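Local atomic coordinates of trimethylamine-N-oxide reductase (Haemophilus influenzae, PDB entry 7L5I), a protein that probably reduces S- or N-oxide substrates such as trimethylamine N-oxide at a molybdenum centre held by two guanosine dinucleotide pterin cofactors. Residues 187-201 / 603-615. Residues are numbered along the deposited sequence; the frame is centred on the assembly and turned at random.
Sequences LGTIEVYEQQTSWES and GEAAKKWVRYGEF. With EPE (4-(2-hydroxyethyl)-1-piperazine ethanesulfonic acid), chain H; EPE (4-(2-hydroxyethyl)-1-piperazine ethanesulfonic acid), chain C.
Stretched from CG to NE, with CG trans to the backbone N (chi1 -166°), R611 reaches E191, whose chain bends back at chi2 (64°) to meet it. The guanidinium joins E191 and E194 in a salt-bridge network between 187-201 and 603-615 of this molybdopterin oxidoreductase. R611 grips E191 side-on: NH2 lies 2.8 Å from OE1 in a nearly straight bond, and NE donates to OE2, both from above the carboxylate plane. NH2 also meets E194 OE2 on its anti side (2.8 Å), while T189 OG1 takes the syn lone pair. Y612 OH donates to E191 OE1 (2.7 Å) from the face opposite R611 NH2, so two donors fix that oxygen. Farther along, R611 N donates to T197 OG1 and S198 N to W609 O (2.9 Å). The W609 ring turns its edge to the carbonyls of Q195 and Q196; a buffer molecule, EPE of chain C, covers one face. Q196 lies about 12 Å by its side chain from a bound MGD, and F382 of strand 381-383 packs against E191 and Y612. S198, N-cap of helix 199-205, accepts from E200 N through OG, which itself donates to K607 O at 2.7 Å, above the carbonyl plane.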
loop_
_atom_site.group_PDB
_atom_site.type_symbol
_atom_site.label_atom_id
_atom_site.label_comp_id
_atom_site.label_asym_id
_atom_site.label_seq_id
_atom_site.Cartn_x
_atom_site.Cartn_y
_atom_site.Cartn_z
ATOM N N LEU A 187 -7.980 18.801 8.024
ATOM C CA LEU A 187 -7.244 19.733 7.184
ATOM C C LEU A 187 -7.994 20.187 5.942
ATOM O O LEU A 187 -7.533 21.122 5.285
ATOM C CB LEU A 187 -5.919 19.105 6.716
ATOM C CG LEU A 187 -4.949 18.784 7.860
ATOM C CD1 LEU A 187 -3.776 17.981 7.347
ATOM C CD2 LEU A 187 -4.453 20.048 8.564
ATOM N N GLY A 188 -9.112 19.559 5.603
ATOM C CA GLY A 188 -9.852 19.923 4.415
ATOM C C GLY A 188 -9.268 19.408 3.130
ATOM O O GLY A 188 -9.618 19.900 2.056
ATOM N N THR A 189 -8.408 18.399 3.206
ATOM C CA THR A 189 -7.736 17.850 2.033
ATOM C C THR A 189 -7.303 16.439 2.389
ATOM O O THR A 189 -7.192 16.092 3.562
ATOM C CB THR A 189 -6.553 18.743 1.626
ATOM O OG1 THR A 189 -6.122 18.428 0.295
ATOM C CG2 THR A 189 -5.383 18.581 2.574
ATOM N N ILE A 190 -7.077 15.615 1.364
ATOM C CA ILE A 190 -6.748 14.218 1.648
ATOM C C ILE A 190 -5.376 14.101 2.296
ATOM O O ILE A 190 -5.136 13.191 3.104
ATOM C CB ILE A 190 -6.846 13.394 0.352
ATOM C CG1 ILE A 190 -6.855 11.905 0.675
ATOM C CG2 ILE A 190 -5.695 13.718 -0.585
ATOM C CD1 ILE A 190 -7.160 11.046 -0.550
ATOM N N GLU A 191 -4.451 14.992 1.934
ATOM C CA GLU A 191 -3.160 15.181 2.580
ATOM C C GLU A 191 -2.147 14.081 2.272
ATOM O O GLU A 191 -0.980 14.387 1.987
ATOM C CB GLU A 191 -3.344 15.334 4.110
ATOM C CG GLU A 191 -2.092 15.813 4.847
ATOM C CD GLU A 191 -1.620 17.226 4.450
ATOM O OE1 GLU A 191 -2.454 18.044 3.997
ATOM O OE2 GLU A 191 -0.408 17.525 4.633
ATOM N N VAL A 192 -2.547 12.808 2.342
ATOM C CA VAL A 192 -1.569 11.721 2.237
ATOM C C VAL A 192 -1.017 11.541 0.827
ATOM O O VAL A 192 0.075 10.949 0.677
ATOM C CB VAL A 192 -2.188 10.388 2.715
ATOM C CG1 VAL A 192 -2.419 10.453 4.231
ATOM C CG2 VAL A 192 -3.490 10.061 1.990
ATOM N N TYR A 193 -1.716 12.009 -0.201
ATOM C CA TYR A 193 -1.296 11.816 -1.587
ATOM C C TYR A 193 -0.994 13.144 -2.284
ATOM O O TYR A 193 -1.198 13.307 -3.495
ATOM C CB TYR A 193 -2.351 11.054 -2.394
ATOM C CG TYR A 193 -2.700 9.699 -1.824
ATOM C CD1 TYR A 193 -1.724 8.883 -1.261
ATOM C CD2 TYR A 193 -4.008 9.234 -1.851
ATOM C CE1 TYR A 193 -2.051 7.639 -0.730
ATOM C CE2 TYR A 193 -4.340 7.988 -1.325
ATOM C CZ TYR A 193 -3.366 7.199 -0.765
ATOM O OH TYR A 193 -3.705 5.964 -0.245
ATOM N N GLU A 194 -0.440 14.089 -1.551
ATOM C CA GLU A 194 -0.166 15.437 -2.028
ATOM C C GLU A 194 1.301 15.780 -1.862
ATOM O O GLU A 194 2.020 15.199 -1.046
ATOM C CB GLU A 194 -1.114 16.420 -1.314
ATOM C CG GLU A 194 -2.574 16.088 -1.725
ATOM C CD GLU A 194 -3.657 16.979 -1.149
ATOM O OE1 GLU A 194 -4.705 17.130 -1.823
ATOM O OE2 GLU A 194 -3.494 17.507 -0.043
ATOM N N GLN A 195 1.769 16.718 -2.683
ATOM C CA GLN A 195 3.185 17.083 -2.631
ATOM C C GLN A 195 3.552 17.678 -1.276
ATOM O O GLN A 195 2.755 18.390 -0.646
ATOM C CB GLN A 195 3.505 18.068 -3.771
ATOM C CG GLN A 195 4.926 18.598 -3.781
ATOM C CD GLN A 195 5.980 17.538 -4.005
ATOM O OE1 GLN A 195 6.184 16.667 -3.173
ATOM N NE2 GLN A 195 6.657 17.605 -5.161
ATOM N N GLN A 196 4.766 17.373 -0.832
ATOM C CA GLN A 196 5.291 17.769 0.463
ATOM C C GLN A 196 6.184 18.995 0.327
ATOM O O GLN A 196 6.643 19.343 -0.762
ATOM C CB GLN A 196 6.101 16.617 1.086
ATOM C CG GLN A 196 5.452 15.265 1.014
ATOM C CD GLN A 196 4.391 15.132 2.046
ATOM O OE1 GLN A 196 4.678 14.813 3.211
ATOM N NE2 GLN A 196 3.160 15.435 1.661
ATOM N N THR A 197 6.452 19.639 1.462
ATOM C CA THR A 197 7.485 20.649 1.490
ATOM C C THR A 197 8.733 20.145 0.789
ATOM O O THR A 197 9.162 19.007 0.987
ATOM C CB THR A 197 7.815 21.046 2.919
ATOM O OG1 THR A 197 6.715 21.809 3.431
ATOM C CG2 THR A 197 9.099 21.883 2.954
ATOM N N SER A 198 9.317 21.012 -0.024
ATOM C CA SER A 198 10.481 20.635 -0.808
ATOM C C SER A 198 11.573 20.003 0.040
ATOM O O SER A 198 11.987 20.538 1.073
ATOM C CB SER A 198 11.074 21.847 -1.518
ATOM O OG SER A 198 12.317 21.497 -2.114
ATOM N N TRP A 199 12.126 18.911 -0.478
ATOM C CA TRP A 199 13.302 18.316 0.160
ATOM C C TRP A 199 14.479 19.287 0.222
ATOM O O TRP A 199 15.297 19.196 1.129
ATOM C CB TRP A 199 13.726 17.054 -0.595
ATOM C CG TRP A 199 13.432 15.768 0.131
ATOM C CD1 TRP A 199 12.547 14.793 -0.240
ATOM C CD2 TRP A 199 14.027 15.326 1.364
ATOM N NE1 TRP A 199 12.568 13.765 0.687
ATOM C CE2 TRP A 199 13.479 14.069 1.664
ATOM C CE3 TRP A 199 14.992 15.868 2.221
ATOM C CZ2 TRP A 199 13.853 13.349 2.812
ATOM C CZ3 TRP A 199 15.376 15.143 3.341
ATOM C CH2 TRP A 199 14.789 13.916 3.629
ATOM N N GLU A 200 14.603 20.216 -0.736
ATOM C CA GLU A 200 15.679 21.199 -0.620
ATOM C C GLU A 200 15.485 22.078 0.610
ATOM O O GLU A 200 16.465 22.484 1.251
ATOM C CB GLU A 200 15.761 22.074 -1.874
ATOM C CG GLU A 200 16.137 21.295 -3.139
ATOM C CD GLU A 200 17.554 20.693 -3.105
ATOM O OE1 GLU A 200 18.376 21.107 -2.257
ATOM O OE2 GLU A 200 17.852 19.813 -3.949
ATOM N N SER A 201 14.235 22.365 0.966
ATOM C CA SER A 201 13.955 23.117 2.188
ATOM C C SER A 201 14.319 22.307 3.429
ATOM O O SER A 201 14.846 22.859 4.399
ATOM C CB SER A 201 12.484 23.520 2.193
ATOM O OG SER A 201 12.090 24.235 3.355
ATOM N N GLY A 603 12.290 24.038 -11.255
ATOM C CA GLY A 603 12.671 25.426 -11.104
ATOM C C GLY A 603 12.804 25.863 -9.656
ATOM O O GLY A 603 12.547 25.122 -8.702
ATOM N N GLU A 604 13.164 27.137 -9.501
ATOM C CA GLU A 604 13.418 27.665 -8.169
ATOM C C GLU A 604 12.158 27.665 -7.311
ATOM O O GLU A 604 12.234 27.396 -6.106
ATOM C CB GLU A 604 14.004 29.071 -8.264
ATOM C CG GLU A 604 15.511 29.084 -8.467
ATOM C CD GLU A 604 16.239 28.210 -7.450
ATOM O OE1 GLU A 604 15.798 28.150 -6.277
ATOM O OE2 GLU A 604 17.227 27.550 -7.835
ATOM N N ALA A 605 10.987 27.922 -7.900
ATOM C CA ALA A 605 9.781 27.942 -7.072
ATOM C C ALA A 605 9.517 26.568 -6.455
ATOM O O ALA A 605 9.255 26.448 -5.250
ATOM C CB ALA A 605 8.581 28.399 -7.880
ATOM N N ALA A 606 9.606 25.514 -7.266
ATOM C CA ALA A 606 9.398 24.165 -6.739
ATOM C C ALA A 606 10.455 23.801 -5.708
ATOM O O ALA A 606 10.159 23.110 -4.723
ATOM C CB ALA A 606 9.404 23.164 -7.887
ATOM N N LYS A 607 11.705 24.214 -5.920
ATOM C CA LYS A 607 12.744 23.861 -4.955
ATOM C C LYS A 607 12.527 24.557 -3.617
ATOM O O LYS A 607 12.986 24.063 -2.586
ATOM C CB LYS A 607 14.120 24.209 -5.513
ATOM C CG LYS A 607 14.593 23.261 -6.593
ATOM C CD LYS A 607 15.805 23.821 -7.302
ATOM C CE LYS A 607 16.348 22.850 -8.330
ATOM N NZ LYS A 607 17.342 23.539 -9.192
ATOM N N LYS A 608 11.819 25.689 -3.611
ATOM C CA LYS A 608 11.596 26.447 -2.387
ATOM C C LYS A 608 10.201 26.265 -1.795
ATOM O O LYS A 608 9.879 26.927 -0.802
ATOM C CB LYS A 608 11.817 27.945 -2.680
ATOM C CG LYS A 608 13.276 28.265 -3.011
ATOM C CD LYS A 608 13.376 29.629 -3.666
ATOM C CE LYS A 608 14.732 30.270 -3.445
ATOM N NZ LYS A 608 14.538 31.714 -3.146
ATOM N N TRP A 609 9.372 25.408 -2.369
ATOM C CA TRP A 609 7.971 25.351 -1.979
ATOM C C TRP A 609 7.796 24.762 -0.585
ATOM O O TRP A 609 8.360 23.708 -0.256
ATOM C CB TRP A 609 7.160 24.539 -2.991
ATOM C CG TRP A 609 5.696 24.619 -2.713
ATOM C CD1 TRP A 609 4.875 25.701 -2.893
ATOM C CD2 TRP A 609 4.878 23.583 -2.174
ATOM N NE1 TRP A 609 3.584 25.389 -2.505
ATOM C CE2 TRP A 609 3.566 24.091 -2.059
ATOM C CE3 TRP A 609 5.123 22.271 -1.773
ATOM C CZ2 TRP A 609 2.513 23.330 -1.557
ATOM C CZ3 TRP A 609 4.064 21.516 -1.290
ATOM C CH2 TRP A 609 2.780 22.042 -1.201
ATOM N N VAL A 610 6.987 25.444 0.231
ATOM C CA VAL A 610 6.690 25.033 1.598
ATOM C C VAL A 610 5.193 24.754 1.697
ATOM O O VAL A 610 4.361 25.633 1.435
ATOM C CB VAL A 610 7.141 26.101 2.612
ATOM C CG1 VAL A 610 6.710 25.735 4.033
ATOM C CG2 VAL A 610 8.646 26.313 2.534
ATOM N N ARG A 611 4.850 23.528 2.081
ATOM C CA ARG A 611 3.455 23.170 2.263
ATOM C C ARG A 611 2.854 23.981 3.411
ATOM O O ARG A 611 3.474 24.180 4.448
ATOM C CB ARG A 611 3.367 21.663 2.505
ATOM C CG ARG A 611 1.965 21.096 2.373
ATOM C CD ARG A 611 1.927 19.554 2.325
ATOM N NE ARG A 611 0.512 19.167 2.354
ATOM C CZ ARG A 611 -0.291 19.176 1.302
ATOM N NH1 ARG A 611 0.175 19.476 0.078
ATOM N NH2 ARG A 611 -1.574 18.879 1.441
ATOM N N TYR A 612 1.639 24.480 3.203
ATOM C CA TYR A 612 0.925 25.309 4.180
ATOM C C TYR A 612 1.598 26.662 4.381
ATOM O O TYR A 612 1.261 27.390 5.313
ATOM C CB TYR A 612 0.711 24.582 5.520
ATOM C CG TYR A 612 -0.302 23.460 5.360
ATOM C CD1 TYR A 612 -1.608 23.749 4.995
ATOM C CD2 TYR A 612 0.058 22.128 5.467
ATOM C CE1 TYR A 612 -2.527 22.769 4.764
ATOM C CE2 TYR A 612 -0.884 21.122 5.224
ATOM C CZ TYR A 612 -2.176 21.462 4.879
ATOM O OH TYR A 612 -3.160 20.526 4.625
ATOM N N GLY A 613 2.513 27.037 3.490
ATOM C CA GLY A 613 3.133 28.345 3.588
ATOM C C GLY A 613 2.142 29.478 3.394
ATOM O O GLY A 613 2.219 30.506 4.075
ATOM N N GLU A 614 1.196 29.305 2.471
ATOM C CA GLU A 614 0.218 30.371 2.251
ATOM C C GLU A 614 -0.772 30.458 3.404
ATOM O O GLU A 614 -1.149 31.558 3.828
ATOM C CB GLU A 614 -0.504 30.149 0.939
ATOM C CG GLU A 614 0.419 30.338 -0.274
ATOM C CD GLU A 614 1.330 31.572 -0.164
ATOM O OE1 GLU A 614 2.571 31.396 -0.217
ATOM O OE2 GLU A 614 0.813 32.708 -0.007
ATOM N N PHE A 615 -1.226 29.312 3.910
ATOM C CA PHE A 615 -2.022 29.296 5.134
ATOM C C PHE A 615 -1.299 29.990 6.268
ATOM O O PHE A 615 -1.881 30.813 6.985
ATOM C CB PHE A 615 -2.329 27.832 5.495
ATOM C CG PHE A 615 -3.080 27.648 6.782
ATOM C CD1 PHE A 615 -4.341 28.194 6.929
ATOM C CD2 PHE A 615 -2.564 26.856 7.810
ATOM C CE1 PHE A 615 -5.074 28.001 8.110
ATOM C CE2 PHE A 615 -3.300 26.668 8.983
ATOM C CZ PHE A 615 -4.573 27.232 9.111
HETATM N N1 EPE H . -4.030 22.067 0.270
HETATM C C2 EPE H . -5.203 22.797 -0.218
HETATM C C3 EPE H . -6.204 21.821 -0.819
HETATM N N4 EPE H . -5.614 21.014 -1.866
HETATM C C5 EPE H . -4.273 20.510 -1.605
HETATM C C6 EPE H . -3.339 21.503 -0.898
HETATM C C7 EPE H . -6.477 20.124 -2.646
HETATM C C8 EPE H . -7.982 20.308 -2.457
HETATM O O8 EPE H . -8.412 19.670 -1.269
HETATM C C9 EPE H . -3.310 23.066 1.081
HETATM C C10 EPE H . -1.813 22.872 1.219
HETATM S S EPE H . -1.049 24.192 0.255
HETATM O O1S EPE H . -1.852 25.420 0.325
HETATM O O2S EPE H . 0.306 24.484 0.705
HETATM O O3S EPE H . -1.012 23.683 -1.096
HETATM N N1 EPE C . 1.227 22.420 -5.526
HETATM C C2 EPE C . 2.656 22.305 -5.163
HETATM C C3 EPE C . 3.280 23.688 -5.296
HETATM N N4 EPE C . 3.073 24.272 -6.615
HETATM C C5 EPE C . 1.717 24.217 -7.131
HETATM C C6 EPE C . 1.063 22.851 -6.925
HETATM C C7 EPE C . 3.855 25.450 -6.980
HETATM C C8 EPE C . 5.374 25.341 -6.762
HETATM O O8 EPE C . 5.901 24.219 -7.452
HETATM C C9 EPE C . 0.606 21.097 -5.428
HETATM C C10 EPE C . -0.012 21.036 -4.052
HETATM S S EPE C . -0.991 19.535 -3.792
HETATM O O1S EPE C . -0.231 18.338 -4.228
HETATM O O2S EPE C . -1.277 19.577 -2.367
HETATM O O3S EPE C . -2.243 19.624 -4.534
HETATM O O HOH W 1 -5.478 21.688 3.660
#